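Local coordinates for protein peptide synthetase, module 7 (Actinoplanes teichomyceticus, PDB 4TX3) that probably serves as the condensation-like domain of the last module of a glycopeptide-antibiotic synthetase, recruiting oxygenases that crosslink the bound peptide, at residues B[264-269]-B[282-287]; B[274-279]-B[436-441]; B[397-402]-B[425-430]; B[404-409]-B[415-420]. All coordinates share one frame; numbering follows the deposited sequence.

Contact 1: B[264-269]-B[282-287]; sequences LVQAAL and LVIGTT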
loop_
_atom_site.group_PDB
_atom_site.type_symbol
_atom_site.label_atom_id
_atom_site.label_comp_id
_atom_site.label_asym_id
_atom_site.label_seq_id
_atom_site.Cartn_x
_atom_site.Cartn_y
_atom_site.Cartn_z
ATOM N N LEU B 264 22.224 -7.696 9.493
ATOM C CA LEU B 264 22.638 -8.430 10.686
ATOM C C LEU B 264 22.490 -9.926 10.493
ATOM O O LEU B 264 23.377 -10.697 10.857
ATOM C CB LEU B 264 21.826 -8.002 11.906
ATOM C CG LEU B 264 22.034 -6.584 12.434
ATOM C CD1 LEU B 264 21.359 -6.439 13.765
ATOM C CD2 LEU B 264 23.484 -6.268 12.570
ATOM N N VAL B 265 21.356 -10.328 9.929
ATOM C CA VAL B 265 21.068 -11.741 9.688
ATOM C C VAL B 265 21.978 -12.264 8.575
ATOM O O VAL B 265 22.434 -13.410 8.600
ATOM C CB VAL B 265 19.570 -11.956 9.316
ATOM C CG1 VAL B 265 19.299 -13.403 8.971
ATOM C CG2 VAL B 265 18.662 -11.497 10.468
ATOM N N GLN B 266 22.262 -11.414 7.597
ATOM C CA GLN B 266 23.185 -11.817 6.548
ATOM C C GLN B 266 24.569 -12.092 7.128
ATOM O O GLN B 266 25.242 -13.048 6.730
ATOM C CB GLN B 266 23.260 -10.754 5.466
ATOM C CG GLN B 266 24.156 -11.137 4.336
ATOM C CD GLN B 266 24.111 -10.114 3.240
ATOM O OE1 GLN B 266 23.230 -9.251 3.235
ATOM N NE2 GLN B 266 25.068 -10.184 2.302
ATOM N N ALA B 267 24.983 -11.263 8.087
ATOM C CA ALA B 267 26.259 -11.479 8.769
ATOM C C ALA B 267 26.259 -12.832 9.466
ATOM O O ALA B 267 27.126 -13.675 9.225
ATOM C CB ALA B 267 26.521 -10.373 9.763
ATOM N N ALA B 268 25.260 -13.031 10.323
ATOM C CA ALA B 268 25.141 -14.244 11.114
ATOM C C ALA B 268 25.153 -15.516 10.254
ATOM O O ALA B 268 25.870 -16.474 10.557
ATOM C CB ALA B 268 23.868 -14.178 11.957
ATOM N N LEU B 269 24.363 -15.515 9.182
ATOM C CA LEU B 269 24.324 -16.644 8.250
ATOM C C LEU B 269 25.695 -16.905 7.606
ATOM O O LEU B 269 26.098 -18.066 7.430
ATOM C CB LEU B 269 23.277 -16.404 7.158
ATOM C CG LEU B 269 23.207 -17.452 6.040
ATOM C CD1 LEU B 269 22.800 -18.814 6.555
ATOM C CD2 LEU B 269 22.270 -16.997 4.932
ATOM N N LEU B 282 32.621 -15.877 0.660
ATOM C CA LEU B 282 31.245 -16.323 0.481
ATOM C C LEU B 282 30.423 -15.314 -0.282
ATOM O O LEU B 282 30.637 -14.105 -0.149
ATOM C CB LEU B 282 30.581 -16.580 1.836
ATOM C CG LEU B 282 31.090 -17.702 2.733
ATOM C CD1 LEU B 282 30.232 -17.787 3.983
ATOM C CD2 LEU B 282 31.020 -19.009 1.995
ATOM N N VAL B 283 29.486 -15.808 -1.085
ATOM C CA VAL B 283 28.507 -14.939 -1.709
ATOM C C VAL B 283 27.112 -15.352 -1.257
ATOM O O VAL B 283 26.683 -16.473 -1.473
ATOM C CB VAL B 283 28.593 -14.963 -3.251
ATOM C CG1 VAL B 283 27.512 -14.073 -3.846
ATOM C CG2 VAL B 283 29.961 -14.504 -3.725
ATOM N N ILE B 284 26.424 -14.439 -0.588
ATOM C CA ILE B 284 25.033 -14.639 -0.226
ATOM C C ILE B 284 24.164 -13.690 -1.019
ATOM O O ILE B 284 24.362 -12.473 -0.974
ATOM C CB ILE B 284 24.797 -14.403 1.248
ATOM C CG1 ILE B 284 25.617 -15.407 2.066
ATOM C CG2 ILE B 284 23.306 -14.496 1.547
ATOM C CD1 ILE B 284 25.464 -15.261 3.550
ATOM N N GLY B 285 23.205 -14.246 -1.749
ATOM C CA GLY B 285 22.350 -13.445 -2.601
ATOM C C GLY B 285 20.995 -13.173 -1.978
ATOM O O GLY B 285 20.563 -13.854 -1.039
ATOM N N THR B 286 20.329 -12.160 -2.511
ATOM C CA THR B 286 18.998 -11.782 -2.084
ATOM C C THR B 286 18.208 -11.260 -3.283
ATOM O O THR B 286 18.794 -10.855 -4.287
ATOM C CB THR B 286 19.038 -10.709 -0.971
ATOM O OG1 THR B 286 17.787 -10.695 -0.271
ATOM C CG2 THR B 286 19.311 -9.329 -1.554
ATOM N N THR B 287 16.881 -11.286 -3.180
ATOM C CA THR B 287 16.040 -10.772 -4.244
ATOM C C THR B 287 15.367 -9.470 -3.807
ATOM O O THR B 287 14.579 -9.444 -2.870
ATOM C CB THR B 287 14.994 -11.798 -4.672
ATOM O OG1 THR B 287 15.666 -12.979 -5.111
ATOM C CG2 THR B 287 14.150 -11.267 -5.828
#
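Helix 261-278 runs into strand 281-288 through a short turn, and this alpha-to-beta unit is held by Ile284 reaching from the strand to Gln266 and Leu269 on the helix. The nearest pair of CA atoms, Gln266 and Ile284, is 7.6 Å apart, so the gap is bridged by side chains, chiefly Ile284, reaching to the helix. With its chain fully stretched (chi2 180°), the methyl CD1 of Ile284 is carried to the helix surface. There it lies 3.9 Å from CD2 of Leu269 and equally 3.9 Å from the backbone O of Gln266, an apolar approach to a carbonyl and not a polar bond. The Leu269 chain slants across that of Ile284 at van der Waals distance, its CG turned opposite the backbone N (chi1 175°), which swings CD2 toward the strand. Gln266 extends its chain to the same side, yet NE2 stays 4.1 Å from O of Ile284, too far for a hydrogen bond, so the amide approaches Ile284 without bonding to it. About 174 Å² is buried in all. The same strand is bonded through Ile284 to Val310 and through Gly285 to Val363 and Leu365, while Val265 of the helix rests on Leu365 and Val367. This is helix-on-sheet packing of the alpha/beta kind, as in the chloramphenicol acetyltransferase-like lobes of condensation domains.

Contact 2: B[274-279]-B[436-441]; sequences TRYGAG and ARRLVR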
loop_
_atom_site.group_PDB
_atom_site.type_symbol
_atom_site.label_atom_id
_atom_site.label_comp_id
_atom_site.label_asym_id
_atom_site.label_seq_id
_atom_site.Cartn_x
_atom_site.Cartn_y
_atom_site.Cartn_z
ATOM N N THR B 274 30.602 -20.342 7.172
ATOM C CA THR B 274 32.026 -20.531 7.399
ATOM C C THR B 274 32.220 -21.647 8.422
ATOM O O THR B 274 33.047 -22.522 8.245
ATOM C CB THR B 274 32.714 -19.240 7.894
ATOM O OG1 THR B 274 32.714 -18.261 6.847
ATOM C CG2 THR B 274 34.152 -19.531 8.284
ATOM N N ARG B 275 31.417 -21.615 9.476
ATOM C CA ARG B 275 31.431 -22.624 10.523
ATOM C C ARG B 275 30.978 -24.001 10.013
ATOM O O ARG B 275 31.372 -25.022 10.539
ATOM C CB ARG B 275 30.537 -22.143 11.666
ATOM C CG ARG B 275 30.706 -22.889 12.951
ATOM C CD ARG B 275 32.073 -22.660 13.586
ATOM N NE ARG B 275 32.091 -23.255 14.923
ATOM C CZ ARG B 275 32.131 -24.567 15.167
ATOM N NH1 ARG B 275 32.177 -25.458 14.177
ATOM N NH2 ARG B 275 32.135 -24.999 16.415
ATOM N N TYR B 276 30.129 -24.020 8.995
ATOM C CA TYR B 276 29.707 -25.273 8.376
ATOM C C TYR B 276 30.762 -25.876 7.460
ATOM O O TYR B 276 30.639 -27.052 7.057
ATOM C CB TYR B 276 28.443 -25.086 7.553
ATOM C CG TYR B 276 27.220 -25.743 8.159
ATOM C CD1 TYR B 276 26.726 -26.936 7.657
ATOM C CD2 TYR B 276 26.556 -25.159 9.216
ATOM C CE1 TYR B 276 25.608 -27.526 8.196
ATOM C CE2 TYR B 276 25.452 -25.746 9.773
ATOM C CZ TYR B 276 24.976 -26.921 9.264
ATOM O OH TYR B 276 23.852 -27.469 9.843
ATOM N N GLY B 277 31.767 -25.066 7.102
ATOM C CA GLY B 277 32.845 -25.510 6.242
ATOM C C GLY B 277 32.918 -24.889 4.860
ATOM O O GLY B 277 33.587 -25.431 3.983
ATOM N N ALA B 278 32.264 -23.753 4.650
ATOM C CA ALA B 278 32.221 -23.170 3.317
ATOM C C ALA B 278 33.398 -22.256 3.012
ATOM O O ALA B 278 33.492 -21.727 1.904
ATOM C CB ALA B 278 30.923 -22.404 3.121
ATOM N N GLY B 279 34.285 -22.047 3.978
ATOM C CA GLY B 279 35.431 -21.173 3.756
ATOM C C GLY B 279 35.175 -19.727 4.164
ATOM O O GLY B 279 34.123 -19.407 4.724
ATOM N N ALA B 436 18.582 -24.842 9.900
ATOM C CA ALA B 436 17.619 -23.863 10.400
ATOM C C ALA B 436 17.818 -23.640 11.883
ATOM O O ALA B 436 17.897 -22.491 12.336
ATOM C CB ALA B 436 16.196 -24.296 10.112
ATOM N N ARG B 437 17.923 -24.727 12.641
ATOM C CA ARG B 437 18.098 -24.598 14.090
ATOM C C ARG B 437 19.441 -23.951 14.465
ATOM O O ARG B 437 19.521 -23.170 15.423
ATOM C CB ARG B 437 17.943 -25.965 14.767
ATOM C CG ARG B 437 16.486 -26.439 14.824
ATOM C CD ARG B 437 16.348 -27.911 15.203
ATOM N NE ARG B 437 16.689 -28.158 16.599
ATOM C CZ ARG B 437 17.247 -29.283 17.044
ATOM N NH1 ARG B 437 17.542 -30.266 16.195
ATOM N NH2 ARG B 437 17.522 -29.417 18.339
ATOM N N ARG B 438 20.495 -24.249 13.713
ATOM C CA ARG B 438 21.789 -23.626 13.989
ATOM C C ARG B 438 21.771 -22.122 13.682
ATOM O O ARG B 438 22.369 -21.324 14.419
ATOM C CB ARG B 438 22.894 -24.342 13.214
ATOM C CG ARG B 438 23.406 -25.522 13.997
ATOM C CD ARG B 438 24.074 -26.574 13.153
ATOM N NE ARG B 438 24.540 -27.669 13.999
ATOM C CZ ARG B 438 24.888 -28.874 13.551
ATOM N NH1 ARG B 438 24.820 -29.155 12.254
ATOM N NH2 ARG B 438 25.301 -29.805 14.403
ATOM N N LEU B 439 21.053 -21.722 12.636
ATOM C CA LEU B 439 20.967 -20.305 12.319
ATOM C C LEU B 439 20.286 -19.570 13.468
ATOM O O LEU B 439 20.721 -18.473 13.851
ATOM C CB LEU B 439 20.238 -20.058 10.989
ATOM C CG LEU B 439 20.018 -18.563 10.704
ATOM C CD1 LEU B 439 21.335 -17.776 10.596
ATOM C CD2 LEU B 439 19.170 -18.350 9.463
ATOM N N VAL B 440 19.245 -20.176 14.045
ATOM C CA VAL B 440 18.592 -19.582 15.221
ATOM C C VAL B 440 19.566 -19.483 16.399
ATOM O O VAL B 440 19.627 -18.456 17.086
ATOM C CB VAL B 440 17.335 -20.382 15.653
ATOM C CG1 VAL B 440 16.760 -19.825 16.950
ATOM C CG2 VAL B 440 16.283 -20.361 14.550
ATOM N N ARG B 441 20.346 -20.544 16.614
ATOM C CA ARG B 441 21.331 -20.543 17.693
ATOM C C ARG B 441 22.393 -19.472 17.491
ATOM O O ARG B 441 22.725 -18.745 18.435
ATOM C CB ARG B 441 21.974 -21.920 17.836
ATOM C CG ARG B 441 20.968 -22.970 18.308
ATOM C CD ARG B 441 21.468 -23.807 19.488
ATOM N NE ARG B 441 22.110 -23.039 20.563
ATOM C CZ ARG B 441 23.305 -23.349 21.079
ATOM N NH1 ARG B 441 23.992 -24.398 20.603
ATOM N NH2 ARG B 441 23.826 -22.609 22.059
#
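Polar contact between Tyr276 and Arg438 is a single hydrogen bond, in which NH1 of Arg438 donates to the phenol OH of Tyr276 at 3.1 Å. The N-H...O angle of 163° makes it nearly straight, and the oxygen lies at the edge of the guanidinium, practically in its plane, where an N-H is directed. NE of the same group donates to the backbone O of Ile459, so the guanidinium is held from two directions and its rotation is restricted.

Van der Waals contact accompanies the bond. Arg438 is extended from CG to NE and passes the phenol roughly at a right angle, bringing CD to 3.7 Å from CE2 of Tyr276 and to 3.4 Å from its OH. Ring and guanidinium planes stand 72° apart, which rules out a parallel stack. The tyrosine also leans on Ser434 and Leu435 of helix 429-448, and Leu461 touches Arg438. Between the two segments 96 Å² is buried, near the protein surface, where the C-terminal end of helix 261-278 meets the flank of helix 429-448.

The tyrosine sits where helix 261-278 ends in a Schellman motif, with Gly277 as the C-prime residue. Its positive phi is one that a side chain would tolerate poorly, and its N bonds to O of Thr274 at 3.1 Å.

Within the same turn a side-chain bond closes the chain back on itself: OG1 of Thr274 donates to O of Gly279 at 2.8 Å.

Contact 3: B[397-402]-B[425-430]; sequences LDLAFA and DLFDHD. With SO4 (sulfate ion), chain G.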
loop_
_atom_site.group_PDB
_atom_site.type_symbol
_atom_site.label_atom_id
_atom_site.label_comp_id
_atom_site.label_asym_id
_atom_site.label_seq_id
_atom_site.Cartn_x
_atom_site.Cartn_y
_atom_site.Cartn_z
ATOM N N LEU B 397 17.839 -22.354 -6.349
ATOM C CA LEU B 397 18.910 -22.246 -5.368
ATOM C C LEU B 397 19.107 -23.562 -4.601
ATOM O O LEU B 397 18.222 -24.427 -4.574
ATOM C CB LEU B 397 18.597 -21.114 -4.392
ATOM C CG LEU B 397 18.576 -19.688 -4.938
ATOM C CD1 LEU B 397 17.940 -18.752 -3.935
ATOM C CD2 LEU B 397 19.971 -19.214 -5.273
ATOM N N ASP B 398 20.259 -23.708 -3.963
ATOM C CA ASP B 398 20.471 -24.812 -3.035
ATOM C C ASP B 398 19.703 -24.568 -1.735
ATOM O O ASP B 398 18.956 -25.435 -1.267
ATOM C CB ASP B 398 21.958 -24.990 -2.767
ATOM C CG ASP B 398 22.721 -25.385 -4.021
ATOM O OD1 ASP B 398 22.110 -25.369 -5.118
ATOM O OD2 ASP B 398 23.923 -25.705 -3.915
ATOM N N LEU B 399 19.875 -23.376 -1.169
ATOM C CA LEU B 399 19.162 -22.989 0.044
ATOM C C LEU B 399 18.603 -21.571 -0.073
ATOM O O LEU B 399 19.216 -20.692 -0.675
ATOM C CB LEU B 399 20.080 -23.090 1.270
ATOM C CG LEU B 399 20.835 -24.413 1.433
ATOM C CD1 LEU B 399 22.008 -24.273 2.389
ATOM C CD2 LEU B 399 19.888 -25.495 1.892
ATOM N N ALA B 400 17.436 -21.352 0.523
ATOM C CA ALA B 400 16.792 -20.047 0.490
ATOM C C ALA B 400 16.040 -19.803 1.789
ATOM O O ALA B 400 15.076 -20.491 2.103
ATOM C CB ALA B 400 15.841 -19.934 -0.719
ATOM N N PHE B 401 16.498 -18.814 2.541
ATOM C CA PHE B 401 15.873 -18.445 3.795
ATOM C C PHE B 401 14.877 -17.336 3.552
ATOM O O PHE B 401 15.214 -16.329 2.908
ATOM C CB PHE B 401 16.917 -17.980 4.810
ATOM C CG PHE B 401 17.839 -19.075 5.306
ATOM C CD1 PHE B 401 18.955 -19.445 4.578
ATOM C CD2 PHE B 401 17.613 -19.689 6.521
ATOM C CE1 PHE B 401 19.807 -20.423 5.039
ATOM C CE2 PHE B 401 18.466 -20.669 6.982
ATOM C CZ PHE B 401 19.566 -21.029 6.245
ATOM N N ALA B 402 13.658 -17.528 4.063
ATOM C CA ALA B 402 12.620 -16.497 4.041
ATOM C C ALA B 402 12.173 -16.169 5.474
ATOM O O ALA B 402 11.411 -16.920 6.095
ATOM C CB ALA B 402 11.442 -16.943 3.196
ATOM N N ASP B 425 16.765 -32.416 -3.997
ATOM C CA ASP B 425 17.744 -33.207 -4.733
ATOM C C ASP B 425 19.051 -33.355 -3.969
ATOM O O ASP B 425 19.749 -34.361 -4.103
ATOM C CB ASP B 425 18.047 -32.563 -6.089
ATOM C CG ASP B 425 17.073 -32.970 -7.169
ATOM O OD1 ASP B 425 16.050 -33.613 -6.848
ATOM O OD2 ASP B 425 17.332 -32.643 -8.344
ATOM N N LEU B 426 19.380 -32.328 -3.191
ATOM C CA LEU B 426 20.681 -32.209 -2.549
ATOM C C LEU B 426 20.611 -32.454 -1.055
ATOM O O LEU B 426 21.575 -32.926 -0.457
ATOM C CB LEU B 426 21.274 -30.819 -2.795
ATOM C CG LEU B 426 21.443 -30.330 -4.234
ATOM C CD1 LEU B 426 21.981 -28.903 -4.250
ATOM C CD2 LEU B 426 22.344 -31.252 -5.031
ATOM N N PHE B 427 19.475 -32.121 -0.451
ATOM C CA PHE B 427 19.343 -32.174 1.003
ATOM C C PHE B 427 18.153 -32.996 1.483
ATOM O O PHE B 427 17.071 -32.945 0.907
ATOM C CB PHE B 427 19.205 -30.764 1.590
ATOM C CG PHE B 427 20.341 -29.836 1.250
ATOM C CD1 PHE B 427 21.566 -29.940 1.905
ATOM C CD2 PHE B 427 20.170 -28.833 0.302
ATOM C CE1 PHE B 427 22.607 -29.069 1.610
ATOM C CE2 PHE B 427 21.205 -27.959 -0.003
ATOM C CZ PHE B 427 22.427 -28.076 0.652
ATOM N N ASP B 428 18.371 -33.726 2.569
ATOM C CA ASP B 428 17.309 -34.339 3.343
ATOM C C ASP B 428 16.726 -33.340 4.336
ATOM O O ASP B 428 17.405 -32.381 4.715
ATOM C CB ASP B 428 17.838 -35.560 4.091
ATOM C CG ASP B 428 18.035 -36.727 3.191
ATOM O OD1 ASP B 428 17.205 -36.878 2.277
ATOM O OD2 ASP B 428 19.011 -37.487 3.371
ATOM N N HIS B 429 15.491 -33.585 4.775
ATOM C CA HIS B 429 14.778 -32.684 5.686
ATOM C C HIS B 429 15.545 -32.446 6.979
ATOM O O HIS B 429 15.515 -31.333 7.509
ATOM C CB HIS B 429 13.386 -33.237 6.014
ATOM C CG HIS B 429 12.545 -32.319 6.848
ATOM N ND1 HIS B 429 12.510 -32.385 8.224
ATOM C CD2 HIS B 429 11.708 -31.314 6.498
ATOM C CE1 HIS B 429 11.687 -31.462 8.689
ATOM N NE2 HIS B 429 11.182 -30.801 7.662
ATOM N N ASP B 430 16.226 -33.479 7.485
ATOM C CA ASP B 430 16.962 -33.357 8.755
ATOM C C ASP B 430 18.225 -32.501 8.613
ATOM O O ASP B 430 18.577 -31.745 9.519
ATOM C CB ASP B 430 17.315 -34.743 9.337
ATOM C CG ASP B 430 18.142 -35.617 8.388
ATOM O OD1 ASP B 430 19.024 -35.101 7.656
ATOM O OD2 ASP B 430 17.927 -36.852 8.400
HETATM S S SO4 G . 13.334 -36.434 3.593
HETATM O O1 SO4 G . 11.952 -36.302 3.101
HETATM O O2 SO4 G . 14.059 -37.467 2.841
HETATM O O3 SO4 G . 14.024 -35.151 3.424
HETATM O O4 SO4 G . 13.317 -36.784 5.018
#
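Leu399 and Phe427 both turn CG beside the backbone N and opposite the carbonyl carbon (chi1 -50° and -57°), and this brings their ends together between strand 399-407 and the turn before helix 429-448. The two side chains cross at about a right angle. CD2 of Leu399 lies 3.4 Å from CE2 of the phenylalanine and 3.7 Å from its CD2, approaching the ring obliquely. The same ring carbon, CE2 of Phe427, is 3.6 Å from the backbone O of Asp398. On one face of the ring, toward the rim, CB of Leu426 sits 3.8 Å above the plane of Phe427. The Phe223 ring also meets that of Phe427, with planes at about 35°. An alanine in place of Phe427 would probably leave CD2 of Leu399 without its neighbour and open a gap beside Phe223.

Leu426 reaches Asp398 instead: its CD1 is 3.6 Å from CG of Asp398, an apolar methyl beside a buried carboxylate. That charge is met by Arg227, which bridges to OD2 of Asp398 from outside the two segments.

A sulfate, probably from the crystallisation liquor, sits as an incidental anion at the helix start, where N of His429 is modelled 2.5 Å from its O3, a length short enough to be doubtful in detail. Asp428, in the N-cap position, makes no capping bond and pairs with Arg225.

The contact is that of a helix following a beta hairpin, with the turn leading into the helix packed against the hairpin's first strand, alpha/beta packing within a condensation-family domain.

Contact 4: B[404-409]-B[415-420]; sequences TERRND and GIEGAL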
loop_
_atom_site.group_PDB
_atom_site.type_symbol
_atom_site.label_atom_id
_atom_site.label_comp_id
_atom_site.label_asym_id
_atom_site.label_seq_id
_atom_site.Cartn_x
_atom_site.Cartn_y
_atom_site.Cartn_z
ATOM N N THR B 404 10.577 -13.351 8.295
ATOM C CA THR B 404 9.699 -12.202 8.503
ATOM C C THR B 404 9.848 -11.619 9.904
ATOM O O THR B 404 9.657 -12.324 10.888
ATOM C CB THR B 404 8.223 -12.579 8.305
ATOM O OG1 THR B 404 8.028 -13.047 6.971
ATOM C CG2 THR B 404 7.310 -11.373 8.560
ATOM N N GLU B 405 10.176 -10.329 9.985
ATOM C CA GLU B 405 10.176 -9.597 11.252
ATOM C C GLU B 405 8.757 -9.294 11.715
ATOM O O GLU B 405 8.026 -8.597 11.015
ATOM C CB GLU B 405 10.943 -8.274 11.120
ATOM C CG GLU B 405 12.463 -8.371 10.966
ATOM C CD GLU B 405 13.151 -7.029 11.235
ATOM O OE1 GLU B 405 13.125 -6.150 10.341
ATOM O OE2 GLU B 405 13.701 -6.843 12.353
ATOM N N ARG B 406 8.369 -9.810 12.882
ATOM C CA ARG B 406 7.108 -9.422 13.521
ATOM C C ARG B 406 7.309 -8.149 14.330
ATOM O O ARG B 406 8.396 -7.905 14.850
ATOM C CB ARG B 406 6.578 -10.516 14.457
ATOM C CG ARG B 406 6.170 -11.813 13.795
ATOM C CD ARG B 406 5.118 -11.560 12.773
ATOM N NE ARG B 406 4.687 -12.786 12.126
ATOM C CZ ARG B 406 3.913 -12.811 11.047
ATOM N NH1 ARG B 406 3.499 -11.668 10.505
ATOM N NH2 ARG B 406 3.566 -13.974 10.505
ATOM N N ARG B 407 6.254 -7.349 14.453
ATOM C CA ARG B 407 6.285 -6.183 15.337
ATOM C C ARG B 407 5.003 -6.042 16.145
ATOM O O ARG B 407 3.920 -6.450 15.706
ATOM C CB ARG B 407 6.540 -4.909 14.537
ATOM C CG ARG B 407 7.915 -4.897 13.921
ATOM C CD ARG B 407 8.136 -3.704 13.032
ATOM N NE ARG B 407 9.489 -3.727 12.504
ATOM C CZ ARG B 407 10.566 -3.457 13.230
ATOM N NH1 ARG B 407 10.439 -3.144 14.519
ATOM N NH2 ARG B 407 11.767 -3.498 12.670
ATOM N N ASN B 408 5.130 -5.471 17.338
ATOM C CA ASN B 408 3.965 -5.268 18.174
ATOM C C ASN B 408 3.300 -3.950 17.793
ATOM O O ASN B 408 3.613 -3.375 16.747
ATOM C CB ASN B 408 4.333 -5.325 19.672
ATOM C CG ASN B 408 5.308 -4.220 20.114
ATOM O OD1 ASN B 408 5.367 -3.133 19.543
ATOM N ND2 ASN B 408 6.059 -4.502 21.166
ATOM N N ASP B 409 2.385 -3.476 18.631
ATOM C CA ASP B 409 1.608 -2.284 18.307
ATOM C C ASP B 409 2.399 -1.019 18.531
ATOM O O ASP B 409 2.038 0.025 18.023
ATOM C CB ASP B 409 0.321 -2.236 19.130
ATOM C CG ASP B 409 -0.617 -3.355 18.787
ATOM O OD1 ASP B 409 -0.504 -3.893 17.666
ATOM O OD2 ASP B 409 -1.464 -3.704 19.632
ATOM N N GLY B 415 9.811 -10.878 17.515
ATOM C CA GLY B 415 10.154 -12.213 17.044
ATOM C C GLY B 415 10.392 -12.295 15.541
ATOM O O GLY B 415 9.765 -11.574 14.758
ATOM N N ILE B 416 11.304 -13.168 15.119
ATOM C CA ILE B 416 11.426 -13.437 13.691
ATOM C C ILE B 416 10.912 -14.835 13.367
ATOM O O ILE B 416 11.280 -15.815 14.007
ATOM C CB ILE B 416 12.859 -13.292 13.189
ATOM C CG1 ILE B 416 13.406 -11.901 13.527
ATOM C CG2 ILE B 416 12.900 -13.543 11.692
ATOM C CD1 ILE B 416 14.872 -11.680 13.123
ATOM N N GLU B 417 10.043 -14.900 12.368
ATOM C CA GLU B 417 9.337 -16.115 11.983
ATOM C C GLU B 417 9.682 -16.431 10.525
ATOM O O GLU B 417 9.851 -15.521 9.711
ATOM C CB GLU B 417 7.830 -15.908 12.186
ATOM C CG GLU B 417 6.894 -16.989 11.661
ATOM C CD GLU B 417 5.431 -16.764 12.114
ATOM O OE1 GLU B 417 4.913 -15.625 11.955
ATOM O OE2 GLU B 417 4.802 -17.721 12.646
ATOM N N GLY B 418 9.818 -17.703 10.179
ATOM C CA GLY B 418 10.180 -17.996 8.809
ATOM C C GLY B 418 10.399 -19.438 8.434
ATOM O O GLY B 418 10.045 -20.358 9.177
ATOM N N ALA B 419 10.986 -19.628 7.261
ATOM C CA ALA B 419 11.190 -20.956 6.739
ATOM C C ALA B 419 12.445 -21.021 5.896
ATOM O O ALA B 419 12.842 -20.030 5.282
ATOM C CB ALA B 419 9.998 -21.391 5.925
ATOM N N LEU B 420 13.059 -22.201 5.891
ATOM C CA LEU B 420 14.194 -22.494 5.037
ATOM C C LEU B 420 13.725 -23.393 3.903
ATOM O O LEU B 420 13.281 -24.508 4.147
ATOM C CB LEU B 420 15.331 -23.169 5.829
ATOM C CG LEU B 420 16.477 -23.731 4.983
ATOM C CD1 LEU B 420 17.159 -22.629 4.152
ATOM C CD2 LEU B 420 17.493 -24.439 5.833
#
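Strands 404-407 and 415-420 run antiparallel, their axes 4.8 Å apart at closest approach and their directions 144° apart, with Thr404 and Glu417 as a hydrogen-bonded pair and Glu405 and Ile416 as a non-hydrogen-bonded one. N of Thr404 donates to O of Glu417 at 2.7 Å, and N of Glu417 returns the bond to O of Thr404 at 3.0 Å. The ladder continues with N of Arg406 to O of Gly415 at 2.9 Å; the positive phi of Gly415 suits a residue without CB.

On the face of Thr404 and Glu417, a salt bridge lies across the strands. Arg406 grips side-on, NE at 2.9 Å and NH2 at 2.6 Å from the same atom, OE1 of Glu417, which lies near the guanidinium plane. A bend in the arginine chain (chi2 -58°) curls the guanidinium back over Thr404, whose CG2 lies 4.2 Å above one of its faces, and Glu417 extends to meet it with the two flat groups 75° apart. A leucine in place of Arg406 would probably leave the Glu417 carboxylate without its positive mate.

On the other face, Ile416 points with Glu405, whose OE2 is hydrogen-bonded to His247, and CG2 of Ile416 is 3.6 Å from O of Thr404. The ion pair is an addition across one face; two antiparallel strands adjacent in the chain and joined by a short turn make a beta hairpin, here 399-407 with 413-423 in a four-stranded mixed sheet.

Phe401 touches residues of the segments of all the other contacts. Its CE1 lies 3.7 Å from CD1 of Leu269 (contact 1) and 3.6 Å from CD1 of Leu420 (contact 4), while its CE2 is 3.5 Å from CD2 of Leu439 (contact 2), so the strand of contact 3 is packed by both helices. Contacts 1 and 2 share helix 261-278, with centres about 12 Å apart; contacts 2 and 3 share helix 429-448 at about 13 Å. Contacts 3 and 4 use successive parts of strand 399-407, joined by a probable hydrogen bond from Ala402 N to Ala419 O at 2.9 Å. Contacts 1 and 4 do not touch. The sulfate belongs to contact 3.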